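Local atomic coordinates of outer membrane protein assembly factor BamA (Haemophilus ducreyi, PDB entry 4K3C), a protein that probably helps to assemble beta-barrel proteins and insert them into the bacterial outer membrane as the BamA part of the Bam complex. Residues Glu277-Arg282 / Pro408-Tyr413; Asp257-Tyr262 / Tyr316-Arg321; Val488-Gly493 / Lys511-Tyr516; Gly223-Glu228 / Tyr246-Thr251. One frame throughout, in Å; residues are numbered along the deposited sequence.

Interaction 1 of 4, residues Glu277-Arg282 / Pro408-Tyr413; sequences EREYTR and PKAIYY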
loop_
_atom_site.group_PDB
_atom_site.type_symbol
_atom_site.label_atom_id
_atom_site.label_comp_id
_atom_site.label_asym_id
_atom_site.label_seq_id
_atom_site.Cartn_x
_atom_site.Cartn_y
_atom_site.Cartn_z
ATOM N N GLU A 277 -24.078 -5.218 -26.611
ATOM C CA GLU A 277 -25.244 -4.954 -27.455
ATOM C C GLU A 277 -24.943 -4.177 -28.718
ATOM O O GLU A 277 -25.852 -3.653 -29.357
ATOM C CB GLU A 277 -26.401 -4.318 -26.665
ATOM C CG GLU A 277 -26.349 -2.810 -26.487
ATOM C CD GLU A 277 -27.610 -2.140 -27.005
ATOM O OE1 GLU A 277 -27.968 -2.377 -28.178
ATOM O OE2 GLU A 277 -28.245 -1.382 -26.235
ATOM N N ARG A 278 -23.667 -4.133 -29.079
ATOM C CA ARG A 278 -23.236 -3.610 -30.376
ATOM C C ARG A 278 -23.421 -2.109 -30.538
ATOM O O ARG A 278 -24.470 -1.640 -30.977
ATOM C CB ARG A 278 -23.890 -4.367 -31.542
ATOM C CG ARG A 278 -23.391 -3.937 -32.912
ATOM C CD ARG A 278 -23.954 -4.806 -34.031
ATOM N NE ARG A 278 -23.345 -4.458 -35.312
ATOM C CZ ARG A 278 -24.018 -4.271 -36.442
ATOM N NH1 ARG A 278 -25.336 -4.412 -36.472
ATOM N NH2 ARG A 278 -23.367 -3.947 -37.547
ATOM N N GLU A 279 -22.384 -1.359 -30.185
ATOM C CA GLU A 279 -22.374 0.065 -30.462
ATOM C C GLU A 279 -21.171 0.503 -31.313
ATOM O O GLU A 279 -20.273 -0.278 -31.609
ATOM C CB GLU A 279 -22.492 0.880 -29.167
ATOM C CG GLU A 279 -21.224 0.993 -28.357
ATOM C CD GLU A 279 -20.280 2.030 -28.915
ATOM O OE1 GLU A 279 -19.161 1.647 -29.293
ATOM O OE2 GLU A 279 -20.673 3.211 -29.020
ATOM N N TYR A 280 -21.166 1.782 -31.662
ATOM C CA TYR A 280 -20.296 2.342 -32.686
ATOM C C TYR A 280 -18.792 2.190 -32.464
ATOM O O TYR A 280 -18.120 1.534 -33.254
ATOM C CB TYR A 280 -20.658 3.811 -32.878
ATOM C CG TYR A 280 -19.763 4.521 -33.838
ATOM C CD1 TYR A 280 -19.922 4.364 -35.195
ATOM C CD2 TYR A 280 -18.762 5.367 -33.384
ATOM C CE1 TYR A 280 -19.107 5.015 -36.077
ATOM C CE2 TYR A 280 -17.942 6.028 -34.262
ATOM C CZ TYR A 280 -18.120 5.844 -35.607
ATOM O OH TYR A 280 -17.300 6.489 -36.485
ATOM N N THR A 281 -18.268 2.814 -31.411
ATOM C CA THR A 281 -16.848 2.724 -31.073
ATOM C C THR A 281 -16.402 1.293 -30.783
ATOM O O THR A 281 -15.287 0.888 -31.132
ATOM C CB THR A 281 -16.543 3.579 -29.857
ATOM O OG1 THR A 281 -16.590 4.958 -30.237
ATOM C CG2 THR A 281 -15.158 3.248 -29.283
ATOM N N ARG A 282 -17.277 0.527 -30.138
ATOM C CA ARG A 282 -16.981 -0.868 -29.834
ATOM C C ARG A 282 -16.788 -1.677 -31.087
ATOM O O ARG A 282 -15.873 -2.487 -31.154
ATOM C CB ARG A 282 -18.109 -1.492 -29.041
ATOM C CG ARG A 282 -18.105 -1.113 -27.597
ATOM C CD ARG A 282 -19.233 -1.831 -26.924
ATOM N NE ARG A 282 -19.211 -1.670 -25.484
ATOM C CZ ARG A 282 -20.256 -1.921 -24.713
ATOM N NH1 ARG A 282 -21.399 -2.336 -25.264
ATOM N NH2 ARG A 282 -20.151 -1.753 -23.402
ATOM N N PRO A 408 -17.199 9.428 -22.867
ATOM C CA PRO A 408 -17.917 9.343 -24.148
ATOM C C PRO A 408 -19.170 8.466 -24.073
ATOM O O PRO A 408 -19.194 7.447 -23.379
ATOM C CB PRO A 408 -16.884 8.732 -25.104
ATOM C CG PRO A 408 -15.551 9.020 -24.470
ATOM C CD PRO A 408 -15.797 8.988 -22.981
ATOM N N LYS A 409 -20.209 8.884 -24.790
ATOM C CA LYS A 409 -21.488 8.186 -24.808
ATOM C C LYS A 409 -21.562 7.107 -25.891
ATOM O O LYS A 409 -20.921 7.210 -26.942
ATOM C CB LYS A 409 -22.621 9.199 -24.985
ATOM C CG LYS A 409 -22.705 10.221 -23.849
ATOM C CD LYS A 409 -22.656 9.544 -22.474
ATOM C CE LYS A 409 -22.644 10.544 -21.321
ATOM N NZ LYS A 409 -23.856 11.427 -21.289
ATOM N N ALA A 410 -22.351 6.072 -25.631
ATOM C CA ALA A 410 -22.560 5.002 -26.601
ATOM C C ALA A 410 -23.424 5.471 -27.766
ATOM O O ALA A 410 -24.208 6.396 -27.625
ATOM C CB ALA A 410 -23.209 3.803 -25.920
ATOM N N ILE A 411 -23.277 4.828 -28.918
ATOM C CA ILE A 411 -24.168 5.072 -30.053
ATOM C C ILE A 411 -24.589 3.737 -30.663
ATOM O O ILE A 411 -23.850 3.134 -31.451
ATOM C CB ILE A 411 -23.506 5.932 -31.144
ATOM C CG1 ILE A 411 -22.996 7.245 -30.553
ATOM C CG2 ILE A 411 -24.483 6.192 -32.296
ATOM C CD1 ILE A 411 -22.109 8.010 -31.503
ATOM N N TYR A 412 -25.781 3.282 -30.295
ATOM C CA TYR A 412 -26.245 1.961 -30.698
ATOM C C TYR A 412 -26.839 1.930 -32.101
ATOM O O TYR A 412 -26.926 2.955 -32.780
ATOM C CB TYR A 412 -27.254 1.423 -29.691
ATOM C CG TYR A 412 -26.719 1.372 -28.281
ATOM C CD1 TYR A 412 -25.614 0.606 -27.971
ATOM C CD2 TYR A 412 -27.328 2.079 -27.264
ATOM C CE1 TYR A 412 -25.118 0.556 -26.691
ATOM C CE2 TYR A 412 -26.851 2.032 -25.984
ATOM C CZ TYR A 412 -25.743 1.271 -25.698
ATOM O OH TYR A 412 -25.271 1.228 -24.403
ATOM N N TYR A 413 -27.255 0.739 -32.516
ATOM C CA TYR A 413 -27.717 0.505 -33.871
ATOM C C TYR A 413 -29.233 0.699 -33.952
ATOM O O TYR A 413 -29.965 0.246 -33.077
ATOM C CB TYR A 413 -27.322 -0.914 -34.286
ATOM C CG TYR A 413 -26.997 -1.076 -35.751
ATOM C CD1 TYR A 413 -25.747 -0.729 -36.250
ATOM C CD2 TYR A 413 -27.939 -1.590 -36.638
ATOM C CE1 TYR A 413 -25.448 -0.877 -37.604
ATOM C CE2 TYR A 413 -27.648 -1.745 -37.992
ATOM C CZ TYR A 413 -26.400 -1.391 -38.471
ATOM O OH TYR A 413 -26.114 -1.542 -39.816
#

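Interaction 2 of 4, residues Asp257-Tyr262 / Tyr316-Arg321; sequences DENNSY and YNNLNR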
loop_
_atom_site.group_PDB
_atom_site.type_symbol
_atom_site.label_atom_id
_atom_site.label_comp_id
_atom_site.label_asym_id
_atom_site.label_seq_id
_atom_site.Cartn_x
_atom_site.Cartn_y
_atom_site.Cartn_z
ATOM N N ASP A 257 13.439 2.026 -0.578
ATOM C CA ASP A 257 13.747 3.277 0.101
ATOM C C ASP A 257 12.770 3.508 1.224
ATOM O O ASP A 257 12.708 4.601 1.768
ATOM C CB ASP A 257 13.635 4.424 -0.921
ATOM C CG ASP A 257 14.326 5.708 -0.476
ATOM O OD1 ASP A 257 13.661 6.527 0.188
ATOM O OD2 ASP A 257 15.513 5.917 -0.827
ATOM N N GLU A 258 11.983 2.488 1.550
ATOM C CA GLU A 258 10.913 2.609 2.547
ATOM C C GLU A 258 9.827 3.607 2.122
ATOM O O GLU A 258 8.646 3.423 2.425
ATOM C CB GLU A 258 11.474 2.928 3.942
ATOM C CG GLU A 258 11.158 4.315 4.472
ATOM C CD GLU A 258 12.062 4.705 5.629
ATOM O OE1 GLU A 258 12.158 5.917 5.931
ATOM O OE2 GLU A 258 12.684 3.800 6.234
ATOM N N ASN A 259 10.228 4.654 1.415
ATOM C CA ASN A 259 9.280 5.563 0.817
ATOM C C ASN A 259 9.089 5.257 -0.662
ATOM O O ASN A 259 8.176 5.786 -1.294
ATOM C CB ASN A 259 9.726 7.010 1.022
ATOM C CG ASN A 259 9.466 7.496 2.426
ATOM O OD1 ASN A 259 9.010 6.737 3.282
ATOM N ND2 ASN A 259 9.754 8.762 2.675
ATOM N N ASN A 260 9.946 4.399 -1.214
ATOM C CA ASN A 260 9.835 4.045 -2.625
ATOM C C ASN A 260 9.914 2.560 -2.846
ATOM O O ASN A 260 10.551 1.852 -2.082
ATOM C CB ASN A 260 10.918 4.721 -3.462
ATOM C CG ASN A 260 11.048 6.194 -3.165
ATOM O OD1 ASN A 260 11.653 6.578 -2.164
ATOM N ND2 ASN A 260 10.484 7.031 -4.029
ATOM N N SER A 261 9.262 2.097 -3.905
ATOM C CA SER A 261 9.364 0.705 -4.318
ATOM C C SER A 261 8.913 0.538 -5.775
ATOM O O SER A 261 8.166 1.364 -6.306
ATOM C CB SER A 261 8.560 -0.183 -3.377
ATOM O OG SER A 261 7.291 0.387 -3.127
ATOM N N TYR A 262 9.387 -0.517 -6.425
ATOM C CA TYR A 262 9.070 -0.750 -7.820
ATOM C C TYR A 262 8.471 -2.108 -7.908
ATOM O O TYR A 262 8.516 -2.874 -6.952
ATOM C CB TYR A 262 10.335 -0.665 -8.684
ATOM C CG TYR A 262 10.952 0.682 -8.506
ATOM C CD1 TYR A 262 10.517 1.774 -9.255
ATOM C CD2 TYR A 262 11.896 0.900 -7.512
ATOM C CE1 TYR A 262 11.046 3.035 -9.047
ATOM C CE2 TYR A 262 12.427 2.160 -7.296
ATOM C CZ TYR A 262 11.995 3.224 -8.060
ATOM O OH TYR A 262 12.533 4.465 -7.822
ATOM N N TYR A 316 5.588 5.692 -4.411
ATOM C CA TYR A 316 6.064 6.624 -3.420
ATOM C C TYR A 316 5.002 6.824 -2.347
ATOM O O TYR A 316 3.831 7.037 -2.659
ATOM C CB TYR A 316 6.451 7.943 -4.096
ATOM C CG TYR A 316 6.858 9.033 -3.132
ATOM C CD1 TYR A 316 8.164 9.138 -2.664
ATOM C CD2 TYR A 316 5.933 9.967 -2.690
ATOM C CE1 TYR A 316 8.523 10.151 -1.778
ATOM C CE2 TYR A 316 6.285 10.969 -1.812
ATOM C CZ TYR A 316 7.570 11.057 -1.358
ATOM O OH TYR A 316 7.882 12.070 -0.485
ATOM N N ASN A 317 5.414 6.719 -1.086
ATOM C CA ASN A 317 4.565 7.094 0.037
ATOM C C ASN A 317 5.339 7.828 1.118
ATOM O O ASN A 317 6.303 7.300 1.667
ATOM C CB ASN A 317 3.877 5.874 0.657
ATOM C CG ASN A 317 2.796 6.265 1.676
ATOM O OD1 ASN A 317 3.036 7.044 2.599
ATOM N ND2 ASN A 317 1.595 5.730 1.492
ATOM N N ASN A 318 4.913 9.042 1.434
ATOM C CA ASN A 318 5.388 9.692 2.641
ATOM C C ASN A 318 4.365 9.450 3.724
ATOM O O ASN A 318 4.443 8.463 4.455
ATOM C CB ASN A 318 5.550 11.184 2.437
ATOM C CG ASN A 318 6.958 11.631 2.639
ATOM O OD1 ASN A 318 7.401 12.608 2.040
ATOM N ND2 ASN A 318 7.690 10.907 3.476
ATOM N N LEU A 319 3.406 10.363 3.802
ATOM C CA LEU A 319 2.226 10.221 4.648
ATOM C C LEU A 319 2.527 9.895 6.115
ATOM O O LEU A 319 2.800 8.755 6.483
ATOM C CB LEU A 319 1.237 9.229 4.022
ATOM C CG LEU A 319 0.727 9.657 2.638
ATOM C CD1 LEU A 319 -0.428 8.795 2.176
ATOM C CD2 LEU A 319 0.336 11.145 2.607
ATOM N N ASN A 320 2.457 10.916 6.957
ATOM C CA ASN A 320 2.819 10.769 8.359
ATOM C C ASN A 320 1.842 9.937 9.187
ATOM O O ASN A 320 2.048 9.752 10.383
ATOM C CB ASN A 320 2.998 12.144 8.997
ATOM C CG ASN A 320 1.844 13.069 8.699
ATOM O OD1 ASN A 320 0.874 12.677 8.052
ATOM N ND2 ASN A 320 1.939 14.306 9.175
ATOM N N ARG A 321 0.830 9.389 8.533
ATOM C CA ARG A 321 -0.131 8.554 9.225
ATOM C C ARG A 321 -0.784 7.477 8.377
ATOM O O ARG A 321 -0.927 7.618 7.169
ATOM C CB ARG A 321 -1.207 9.419 9.830
ATOM C CG ARG A 321 -0.745 10.160 11.024
ATOM C CD ARG A 321 -1.868 10.471 11.992
ATOM N NE ARG A 321 -3.095 9.727 11.767
ATOM C CZ ARG A 321 -4.284 10.147 12.169
ATOM N NH1 ARG A 321 -5.361 9.423 11.929
ATOM N NH2 ARG A 321 -4.393 11.298 12.807
#

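Interaction 3 of 4, residues Val488-Gly493 / Lys511-Tyr516; sequences VRASAG and KPIKKY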
loop_
_atom_site.group_PDB
_atom_site.type_symbol
_atom_site.label_atom_id
_atom_site.label_comp_id
_atom_site.label_asym_id
_atom_site.label_seq_id
_atom_site.Cartn_x
_atom_site.Cartn_y
_atom_site.Cartn_z
ATOM N N VAL A 488 -14.637 19.393 -19.276
ATOM C CA VAL A 488 -14.374 19.122 -17.884
ATOM C C VAL A 488 -15.607 19.383 -17.025
ATOM O O VAL A 488 -16.359 20.352 -17.243
ATOM C CB VAL A 488 -13.231 20.025 -17.402
ATOM C CG1 VAL A 488 -12.768 19.608 -16.043
ATOM C CG2 VAL A 488 -12.093 19.951 -18.384
ATOM N N ARG A 489 -15.819 18.503 -16.058
ATOM C CA ARG A 489 -16.865 18.714 -15.083
ATOM C C ARG A 489 -16.236 18.894 -13.736
ATOM O O ARG A 489 -15.091 18.488 -13.516
ATOM C CB ARG A 489 -17.834 17.542 -15.076
ATOM C CG ARG A 489 -18.827 17.623 -16.212
ATOM C CD ARG A 489 -19.051 16.290 -16.824
ATOM N NE ARG A 489 -18.303 16.102 -18.058
ATOM C CZ ARG A 489 -18.778 15.415 -19.094
ATOM N NH1 ARG A 489 -19.997 14.904 -19.022
ATOM N NH2 ARG A 489 -18.047 15.234 -20.192
ATOM N N ALA A 490 -16.981 19.514 -12.839
ATOM C CA ALA A 490 -16.474 19.752 -11.521
ATOM C C ALA A 490 -17.602 19.957 -10.525
ATOM O O ALA A 490 -18.743 20.215 -10.880
ATOM C CB ALA A 490 -15.577 20.926 -11.550
ATOM N N SER A 491 -17.263 19.840 -9.259
ATOM C CA SER A 491 -18.251 19.929 -8.219
ATOM C C SER A 491 -17.612 20.456 -6.962
ATOM O O SER A 491 -16.383 20.458 -6.833
ATOM C CB SER A 491 -18.810 18.537 -7.932
ATOM O OG SER A 491 -17.839 17.690 -7.323
ATOM N N ALA A 492 -18.453 20.866 -6.021
ATOM C CA ALA A 492 -17.977 21.294 -4.716
ATOM C C ALA A 492 -18.884 20.764 -3.607
ATOM O O ALA A 492 -20.109 20.674 -3.782
ATOM C CB ALA A 492 -17.902 22.775 -4.666
ATOM N N GLY A 493 -18.299 20.388 -2.471
ATOM C CA GLY A 493 -19.137 19.863 -1.415
ATOM C C GLY A 493 -18.551 19.787 -0.032
ATOM O O GLY A 493 -17.441 20.253 0.218
ATOM N N LYS A 511 -22.532 19.301 -4.812
ATOM C CA LYS A 511 -23.309 19.961 -5.832
ATOM C C LYS A 511 -22.329 20.184 -6.982
ATOM O O LYS A 511 -21.152 20.453 -6.743
ATOM C CB LYS A 511 -23.825 21.283 -5.280
ATOM C CG LYS A 511 -25.069 21.811 -5.952
ATOM C CD LYS A 511 -25.170 23.336 -5.780
ATOM C CE LYS A 511 -23.979 24.068 -6.414
ATOM N NZ LYS A 511 -24.214 25.536 -6.540
ATOM N N PRO A 512 -22.796 20.021 -8.227
ATOM C CA PRO A 512 -22.019 20.285 -9.445
ATOM C C PRO A 512 -21.828 21.771 -9.705
ATOM O O PRO A 512 -22.775 22.527 -9.509
ATOM C CB PRO A 512 -22.904 19.713 -10.558
ATOM C CG PRO A 512 -23.835 18.809 -9.898
ATOM C CD PRO A 512 -24.065 19.346 -8.523
ATOM N N ILE A 513 -20.637 22.179 -10.143
ATOM C CA ILE A 513 -20.435 23.556 -10.598
ATOM C C ILE A 513 -20.334 23.619 -12.124
ATOM O O ILE A 513 -20.349 24.692 -12.716
ATOM C CB ILE A 513 -19.168 24.233 -9.971
ATOM C CG1 ILE A 513 -17.903 23.811 -10.716
ATOM C CG2 ILE A 513 -19.070 23.960 -8.476
ATOM C CD1 ILE A 513 -16.665 23.863 -9.876
ATOM N N LYS A 514 -20.216 22.459 -12.755
ATOM C CA LYS A 514 -20.167 22.373 -14.208
ATOM C C LYS A 514 -20.592 20.971 -14.619
ATOM O O LYS A 514 -19.985 19.980 -14.212
ATOM C CB LYS A 514 -18.763 22.658 -14.721
ATOM C CG LYS A 514 -18.703 23.598 -15.925
ATOM C CD LYS A 514 -19.561 23.124 -17.094
ATOM C CE LYS A 514 -18.950 23.507 -18.444
ATOM N NZ LYS A 514 -19.241 24.922 -18.810
ATOM N N LYS A 515 -21.660 20.879 -15.397
ATOM C CA LYS A 515 -22.061 19.594 -15.943
ATOM C C LYS A 515 -22.369 19.723 -17.420
ATOM O O LYS A 515 -22.246 20.788 -18.024
ATOM C CB LYS A 515 -23.271 19.022 -15.193
ATOM C CG LYS A 515 -24.439 19.990 -15.048
ATOM C CD LYS A 515 -25.592 19.354 -14.306
ATOM C CE LYS A 515 -26.659 20.381 -13.967
ATOM N NZ LYS A 515 -27.803 19.768 -13.208
ATOM N N TYR A 516 -22.751 18.613 -18.015
ATOM C CA TYR A 516 -23.115 18.628 -19.406
ATOM C C TYR A 516 -24.440 17.900 -19.468
ATOM O O TYR A 516 -24.778 17.150 -18.542
ATOM C CB TYR A 516 -21.991 18.013 -20.275
ATOM C CG TYR A 516 -20.818 18.979 -20.448
ATOM C CD1 TYR A 516 -19.945 19.233 -19.398
ATOM C CD2 TYR A 516 -20.616 19.666 -21.638
ATOM C CE1 TYR A 516 -18.910 20.125 -19.528
ATOM C CE2 TYR A 516 -19.574 20.566 -21.773
ATOM C CZ TYR A 516 -18.724 20.791 -20.710
ATOM O OH TYR A 516 -17.679 21.689 -20.811
#

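Interaction 4 of 4, residues Gly223-Glu228 / Tyr246-Thr251; sequences GNIFYE and YGASGT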
loop_
_atom_site.group_PDB
_atom_site.type_symbol
_atom_site.label_atom_id
_atom_site.label_comp_id
_atom_site.label_asym_id
_atom_site.label_seq_id
_atom_site.Cartn_x
_atom_site.Cartn_y
_atom_site.Cartn_z
ATOM N N GLY A 223 2.702 -14.633 -6.770
ATOM C CA GLY A 223 1.961 -15.363 -7.778
ATOM C C GLY A 223 0.476 -15.194 -7.549
ATOM O O GLY A 223 0.023 -15.130 -6.406
ATOM N N ASN A 224 -0.287 -15.113 -8.628
ATOM C CA ASN A 224 -1.703 -14.956 -8.478
ATOM C C ASN A 224 -2.424 -15.662 -9.591
ATOM O O ASN A 224 -1.994 -15.588 -10.727
ATOM C CB ASN A 224 -2.050 -13.471 -8.461
ATOM C CG ASN A 224 -3.474 -13.201 -7.989
ATOM O OD1 ASN A 224 -4.349 -12.851 -8.783
ATOM N ND2 ASN A 224 -3.710 -13.360 -6.691
ATOM N N ILE A 225 -3.498 -16.368 -9.258
ATOM C CA ILE A 225 -4.362 -16.983 -10.238
ATOM C C ILE A 225 -5.755 -16.550 -9.859
ATOM O O ILE A 225 -6.131 -16.620 -8.690
ATOM C CB ILE A 225 -4.365 -18.491 -10.107
ATOM C CG1 ILE A 225 -2.949 -19.049 -10.154
ATOM C CG2 ILE A 225 -5.270 -19.126 -11.172
ATOM C CD1 ILE A 225 -2.904 -20.532 -9.775
ATOM N N PHE A 226 -6.551 -16.143 -10.835
ATOM C CA PHE A 226 -7.797 -15.483 -10.513
ATOM C C PHE A 226 -8.848 -15.684 -11.570
ATOM O O PHE A 226 -8.552 -15.887 -12.754
ATOM C CB PHE A 226 -7.565 -13.975 -10.343
ATOM C CG PHE A 226 -7.102 -13.295 -11.599
ATOM C CD1 PHE A 226 -5.743 -13.213 -11.895
ATOM C CD2 PHE A 226 -8.021 -12.742 -12.485
ATOM C CE1 PHE A 226 -5.302 -12.601 -13.062
ATOM C CE2 PHE A 226 -7.587 -12.124 -13.655
ATOM C CZ PHE A 226 -6.223 -12.055 -13.945
ATOM N N TYR A 227 -10.086 -15.565 -11.119
ATOM C CA TYR A 227 -11.241 -15.607 -11.976
ATOM C C TYR A 227 -12.127 -14.405 -11.605
ATOM O O TYR A 227 -12.327 -14.105 -10.430
ATOM C CB TYR A 227 -11.935 -16.956 -11.768
ATOM C CG TYR A 227 -13.382 -17.040 -12.182
ATOM C CD1 TYR A 227 -13.765 -16.842 -13.502
ATOM C CD2 TYR A 227 -14.360 -17.356 -11.259
ATOM C CE1 TYR A 227 -15.087 -16.939 -13.887
ATOM C CE2 TYR A 227 -15.683 -17.448 -11.628
ATOM C CZ TYR A 227 -16.043 -17.240 -12.945
ATOM O OH TYR A 227 -17.369 -17.342 -13.317
ATOM N N GLU A 228 -12.612 -13.678 -12.599
ATOM C CA GLU A 228 -13.553 -12.610 -12.328
ATOM C C GLU A 228 -14.759 -12.801 -13.219
ATOM O O GLU A 228 -14.620 -13.045 -14.413
ATOM C CB GLU A 228 -12.951 -11.220 -12.557
ATOM C CG GLU A 228 -14.003 -10.090 -12.455
ATOM C CD GLU A 228 -13.442 -8.682 -12.663
ATOM O OE1 GLU A 228 -13.835 -7.756 -11.913
ATOM O OE2 GLU A 228 -12.626 -8.491 -13.586
ATOM N N TYR A 246 -10.305 -15.193 -16.724
ATOM C CA TYR A 246 -9.378 -15.940 -15.909
ATOM C C TYR A 246 -7.984 -15.501 -16.310
ATOM O O TYR A 246 -7.761 -15.078 -17.443
ATOM C CB TYR A 246 -9.494 -17.433 -16.170
ATOM C CG TYR A 246 -10.859 -17.966 -16.513
ATOM C CD1 TYR A 246 -11.347 -17.916 -17.820
ATOM C CD2 TYR A 246 -11.632 -18.603 -15.553
ATOM C CE1 TYR A 246 -12.590 -18.457 -18.153
ATOM C CE2 TYR A 246 -12.877 -19.147 -15.871
ATOM C CZ TYR A 246 -13.355 -19.073 -17.170
ATOM O OH TYR A 246 -14.599 -19.619 -17.471
ATOM N N GLY A 247 -7.041 -15.623 -15.390
ATOM C CA GLY A 247 -5.671 -15.290 -15.704
ATOM C C GLY A 247 -4.753 -15.762 -14.603
ATOM O O GLY A 247 -5.204 -16.359 -13.636
ATOM N N ALA A 248 -3.464 -15.496 -14.749
ATOM C CA ALA A 248 -2.488 -15.895 -13.756
ATOM C C ALA A 248 -1.260 -15.036 -13.937
ATOM O O ALA A 248 -0.984 -14.580 -15.042
ATOM C CB ALA A 248 -2.147 -17.347 -13.927
ATOM N N SER A 249 -0.500 -14.805 -12.882
ATOM C CA SER A 249 0.517 -13.784 -13.017
ATOM C C SER A 249 1.564 -13.810 -11.944
ATOM O O SER A 249 1.273 -14.023 -10.772
ATOM C CB SER A 249 -0.144 -12.423 -12.965
ATOM O OG SER A 249 -0.323 -12.039 -11.619
ATOM N N GLY A 250 2.791 -13.528 -12.345
ATOM C CA GLY A 250 3.876 -13.441 -11.394
ATOM C C GLY A 250 4.394 -12.033 -11.393
ATOM O O GLY A 250 4.621 -11.460 -12.451
ATOM N N THR A 251 4.546 -11.443 -10.216
ATOM C CA THR A 251 5.059 -10.088 -10.169
ATOM C C THR A 251 6.154 -9.872 -9.115
ATOM O O THR A 251 5.959 -10.173 -7.939
ATOM C CB THR A 251 3.939 -9.013 -10.035
ATOM O OG1 THR A 251 3.906 -8.525 -8.693
ATOM C CG2 THR A 251 2.553 -9.538 -10.458
#

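Interaction 1 of 4, residues Glu277-Arg282 / Pro408-Tyr413
Two backbone N-H groups make the hydrogen bonds between Glu279-Tyr280 and Ile411. Ile411 N donates over 3.1 Å at 164° to Glu279 OE2, which accepts with the lone pair turned away from its partner oxygen. Tyr280 N donates to Ile411 O at 3.0 Å, tilted out of the carbonyl plane. Here two long surface loops of the Omp85 barrel meet. Glu279 is the N-cap residue of helix 280-288 in the loop after strand 260-274. The short strand 409-412 belongs to the loop between strands 366-378 and 430-440. Two stacks follow. The Glu277 carboxylate lies almost parallel to the Tyr412 ring, with OE2 3.5 Å above its centre. Arg278 O meets the edge of that ring, and Tyr412 OH bonds Asp424. The Arg278 chain runs extended beside Tyr413. Its guanidinium lies flat on that ring in a cation-pi contact, CZ 4.1 Å from the Tyr413 centroid. Glu283 forms a salt bridge with Arg278 NH2. Apolar contact is small, with Tyr280 CB 4.0 Å from Ile411 CB.

Interaction 2 of 4, residues Asp257-Tyr262 / Tyr316-Arg321
Asn259 and Asn317 join two neighbouring strands at the turn end of the barrel wall, the periplasmic end in this family. Asn259 sits in the turn that leads into strand 260-274. Asn317 is the last residue of strand 303-317, before the turn to strand 328-338. One backbone hydrogen bond crosses between the segments. Asn317 N donates to Asn259 O at 2.9 Å and 158°. The same carbonyl oxygen also receives a CA-H contact, with Tyr316 CA 3.1 Å away. In return, Asn259 CA approaches Asn317 O at 3.5 Å. Asn259 CG is anti to its carbonyl carbon (chi1 -77°). This places the side chain beside Asn317 O. The amides of Asn259 and Asn318 also meet, with their planes steeply inclined to each other. The Asn260 amide comes to the edge of the Tyr316 ring near CD1, and its plane is oblique to the ring. Tyr316 OH makes a weak hydrogen bond to Asn318 OD1. Further along the barrel wall, Ser261 pairs with Asn315 through the backbone. On its other side, strand 303-317 pairs with strand 328-338 through Tyr316 and Ala331. The contact is largely polar: asparagines and a tyrosine, with one backbone bond to Asn259 O. Such chemistry is consistent with a barrel rim that meets water, where the pairing of the two strands ends.

Interaction 3 of 4, residues Val488-Gly493 / Lys511-Tyr516
A classic beta bulge makes both Ile513 and Lys514 face Ala490. Ala490 O accepts from two successive N-H groups, Ile513 N at 2.8 Å and Lys514 N at 3.3 Å. Both donors come from the same face of the carbonyl plane. The return bond from Ala490 N to Lys514 O is weak. Ile513 CG1 stands between its backbone N and carbonyl carbon (chi1 81°), and the side chain carries Ile513 CD1 to 3.6 Å from Ala490 CB. The bulge lies at the open end of the barrel hairpin formed by strands 489-500 and 503-512. Next to it the pairing is regular. Ala492 N donates to Lys511 O at 2.8 Å, and Lys511 N to Ala492 O at 3.0 Å. Between this pair and the bulge, Ser491 and Pro512 form a non-hydrogen-bonded pair, where no N-H is needed from Pro512 toward strand 489-500. Beyond the bulge, Arg489 and Tyr516 meet. Tyr516 CD1 lies over one guanidinium face, toward its rim, and Val488 O sits at the ring edge, 3.4 Å from Tyr516 CE1. Asp519 bridges to Arg489 NH1 and also accepts a hydrogen bond from Tyr516 N.

Interaction 4 of 4, residues Gly223-Glu228 / Tyr246-Thr251
The Phe226 ring lies with one face over the backbone of Gly247. It makes a CH-pi contact, Gly247 CA 4.0 Å from the Phe226 centroid. Phe226 CG stands between its backbone N and carbonyl carbon (chi1 64°), which folds the ring across the neighbouring strand, over Gly247. This resembles the aromatic rescue of glycine in antiparallel sheets. On the other face of the sheet, the rings of Tyr227 and Tyr246 run side by side. Their planes are 19° apart but slid, so they barely overlap, and Tyr227 CD1 is 3.4 Å from Tyr246 CE2. Ile225 and Ala248 share this side, Ile225 CG1 lying 4.2 Å from Ala248 CB. Within these segments two hydrogen-bonded pairs join the strands. Asn224 N bonds Ser249 O at 2.9 Å, and Phe226 N bonds Gly247 O at 3.1 Å, with return bonds in both pairs. This hairpin is part of the barrel wall. Strand 202-211 flanks 220-231, where Asn206 bonds the Asn224 amide, and strand 260-274 flanks 242-254.

All four contacts lie in the C-terminal Omp85 barrel, which follows the two POTRA domains of this chain. Interaction 4 comes first and closes the hairpin of strands 220-231 and 242-254. Interaction 2 joins the turn after strand 242-254 to the end of strand 303-317, and so closes the loop that holds helix 280-288. The start of that helix takes part in interaction 1, which reaches forward to the loop holding strand 409-412. Interactions 1 and 2 therefore cross, though their centres are 42 Å apart. Interaction 3 closes last, at the hairpin of strands 489-500 and 503-512. No contact nests inside another; the remaining pairs are in series. Interactions 2, 3 and 4 tie wall strands; interaction 1 ties two loops.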